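PDB 4KNC: alginate biosynthesis protein AlgX from Pseudomonas aeruginosa, which takes part in the O-acetylation of the exopolysaccharide alginate and protects the polymer from degradation as it crosses the periplasm. Local coordinates for residues H149-H154 and P247-A252. Residues are numbered along the deposited sequence; the frame is centred on the assembly and turned at random.
Sequences HHWTPH and PAYNFA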
loop_
_atom_site.group_PDB
_atom_site.type_symbol
_atom_site.label_atom_id
_atom_site.label_comp_id
_atom_site.label_asym_id
_atom_site.label_seq_id
_atom_site.Cartn_x
_atom_site.Cartn_y
_atom_site.Cartn_z
ATOM N N HIS A 149 2.196 -4.636 15.669
ATOM C CA HIS A 149 2.933 -4.114 14.519
ATOM C C HIS A 149 2.571 -2.656 14.168
ATOM O O HIS A 149 3.200 -2.049 13.313
ATOM C CB HIS A 149 2.714 -5.030 13.297
ATOM C CG HIS A 149 1.281 -5.141 12.871
ATOM N ND1 HIS A 149 0.322 -5.763 13.646
ATOM C CD2 HIS A 149 0.643 -4.723 11.750
ATOM C CE1 HIS A 149 -0.844 -5.712 13.024
ATOM N NE2 HIS A 149 -0.677 -5.090 11.871
ATOM N N HIS A 150 1.546 -2.103 14.807
ATOM C CA HIS A 150 1.170 -0.709 14.564
ATOM C C HIS A 150 2.007 0.231 15.420
ATOM O O HIS A 150 2.400 -0.129 16.533
ATOM C CB HIS A 150 -0.312 -0.472 14.874
ATOM C CG HIS A 150 -1.239 -1.216 13.967
ATOM N ND1 HIS A 150 -1.846 -2.399 14.337
ATOM C CD2 HIS A 150 -1.644 -0.963 12.699
ATOM C CE1 HIS A 150 -2.591 -2.836 13.334
ATOM N NE2 HIS A 150 -2.480 -1.989 12.328
ATOM N N TRP A 151 2.290 1.426 14.900
ATOM C CA TRP A 151 2.803 2.492 15.745
ATOM C C TRP A 151 1.691 2.937 16.690
ATOM O O TRP A 151 0.516 2.740 16.404
ATOM C CB TRP A 151 3.342 3.689 14.915
ATOM C CG TRP A 151 2.488 4.170 13.752
ATOM C CD1 TRP A 151 1.126 4.040 13.596
ATOM C CD2 TRP A 151 2.957 4.863 12.581
ATOM N NE1 TRP A 151 0.726 4.610 12.404
ATOM C CE2 TRP A 151 1.833 5.118 11.764
ATOM C CE3 TRP A 151 4.221 5.278 12.141
ATOM C CZ2 TRP A 151 1.941 5.768 10.531
ATOM C CZ3 TRP A 151 4.323 5.912 10.924
ATOM C CH2 TRP A 151 3.188 6.165 10.135
ATOM N N THR A 152 2.061 3.512 17.825
ATOM C CA THR A 152 1.083 4.198 18.659
ATOM C C THR A 152 0.777 5.538 17.983
ATOM O O THR A 152 1.502 5.947 17.073
ATOM C CB THR A 152 1.664 4.506 20.038
ATOM O OG1 THR A 152 2.843 5.325 19.893
ATOM C CG2 THR A 152 2.011 3.210 20.773
ATOM N N PRO A 153 -0.296 6.224 18.415
ATOM C CA PRO A 153 -0.512 7.592 17.937
ATOM C C PRO A 153 0.707 8.505 18.113
ATOM O O PRO A 153 0.979 9.259 17.195
ATOM C CB PRO A 153 -1.686 8.067 18.777
ATOM C CG PRO A 153 -2.487 6.800 18.967
ATOM C CD PRO A 153 -1.474 5.708 19.138
ATOM N N HIS A 154 1.432 8.414 19.223
ATOM C CA HIS A 154 2.658 9.202 19.394
ATOM C C HIS A 154 3.715 8.908 18.311
ATOM O O HIS A 154 4.338 9.830 17.768
ATOM C CB HIS A 154 3.232 9.016 20.803
ATOM C CG HIS A 154 2.530 9.829 21.852
ATOM N ND1 HIS A 154 2.790 11.171 22.055
ATOM C CD2 HIS A 154 1.583 9.491 22.762
ATOM C CE1 HIS A 154 2.023 11.625 23.030
ATOM N NE2 HIS A 154 1.284 10.625 23.478
ATOM N N PRO A 247 -7.763 5.731 11.001
ATOM C CA PRO A 247 -8.240 6.770 11.924
ATOM C C PRO A 247 -7.747 6.608 13.359
ATOM O O PRO A 247 -7.451 7.603 14.007
ATOM C CB PRO A 247 -9.759 6.607 11.866
ATOM C CG PRO A 247 -10.016 6.020 10.511
ATOM C CD PRO A 247 -8.868 5.090 10.266
ATOM N N ALA A 248 -7.643 5.372 13.834
ATOM C CA ALA A 248 -7.252 5.104 15.218
ATOM C C ALA A 248 -5.912 5.724 15.616
ATOM O O ALA A 248 -5.730 6.083 16.772
ATOM C CB ALA A 248 -7.224 3.598 15.482
ATOM N N TYR A 249 -4.973 5.835 14.673
ATOM C CA TYR A 249 -3.643 6.309 15.025
ATOM C C TYR A 249 -3.459 7.758 14.610
ATOM O O TYR A 249 -2.481 8.387 14.995
ATOM C CB TYR A 249 -2.552 5.414 14.428
ATOM C CG TYR A 249 -2.888 3.957 14.583
ATOM C CD1 TYR A 249 -2.805 3.334 15.831
ATOM C CD2 TYR A 249 -3.329 3.212 13.499
ATOM C CE1 TYR A 249 -3.136 2.004 15.986
ATOM C CE2 TYR A 249 -3.663 1.871 13.643
ATOM C CZ TYR A 249 -3.564 1.274 14.884
ATOM O OH TYR A 249 -3.903 -0.060 15.023
ATOM N N ASN A 250 -4.402 8.263 13.817
ATOM C CA ASN A 250 -4.448 9.673 13.443
ATOM C C ASN A 250 -3.233 10.194 12.636
ATOM O O ASN A 250 -2.878 11.363 12.736
ATOM C CB ASN A 250 -4.691 10.564 14.677
ATOM C CG ASN A 250 -5.190 11.960 14.292
ATOM O OD1 ASN A 250 -6.114 12.079 13.498
ATOM N ND2 ASN A 250 -4.548 13.016 14.821
ATOM N N PHE A 251 -2.616 9.334 11.835
ATOM C CA PHE A 251 -1.479 9.735 11.003
ATOM C C PHE A 251 -1.865 10.871 10.051
ATOM O O PHE A 251 -1.161 11.884 9.973
ATOM C CB PHE A 251 -0.916 8.530 10.246
ATOM C CG PHE A 251 0.274 8.842 9.357
ATOM C CD1 PHE A 251 1.405 9.466 9.869
ATOM C CD2 PHE A 251 0.277 8.451 8.020
ATOM C CE1 PHE A 251 2.506 9.733 9.050
ATOM C CE2 PHE A 251 1.383 8.698 7.196
ATOM C CZ PHE A 251 2.496 9.352 7.717
ATOM N N ALA A 252 -2.997 10.734 9.364
ATOM C CA ALA A 252 -3.475 11.818 8.484
ATOM C C ALA A 252 -3.727 13.141 9.234
ATOM O O ALA A 252 -3.400 14.219 8.741
ATOM C CB ALA A 252 -4.722 11.394 7.747
#
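Y249 reaches across to H150 and lays its hydroxyl over the centre of one imidazole face, with OH of Y249 3.1 Å from CG of H150. The two ring planes are nearly parallel, 19° apart, but offset, with little ring-on-ring overlap; CZ and CE2 of Y249 meet only the imidazole rim, at CG and CD2. A chi1 of -65° puts CG of H150 opposite its carbonyl carbon, which places the imidazole against the Y249 hydroxyl. Among aromatic contacts, W151 presents the edge of its pyrrole ring to the face of Y249 in an offset edge-to-face pair, planes at 63°. The far corner of its benzo ring, CZ2 and CH2, sits obliquely over one face of F251, CZ2 of W151 lying 3.7 Å from CG of F251. P153 adds apolar packing, its CD at the edge of the Y249 ring, 4.3 Å from CD1 of Y249. Separately, CA of P153 lies 3.6 Å from the backbone O of Y249. The polar ends are held from outside this aromatic cluster: K191 bonds the Y249 hydroxyl, the carbonyl of N244 takes W151 NE1, and D148 and S243 hold H150 ND1 and NE2. Bonds at both nitrogens fix the imidazole's rotation. S243, H150 and D148, all inferred active-site residues, have the charge-relay geometry of a Ser-His-Asp triad, consistent with an SGNH hydrolase-like domain, H150 being the probable proton acceptor and S243 the probable nucleophile.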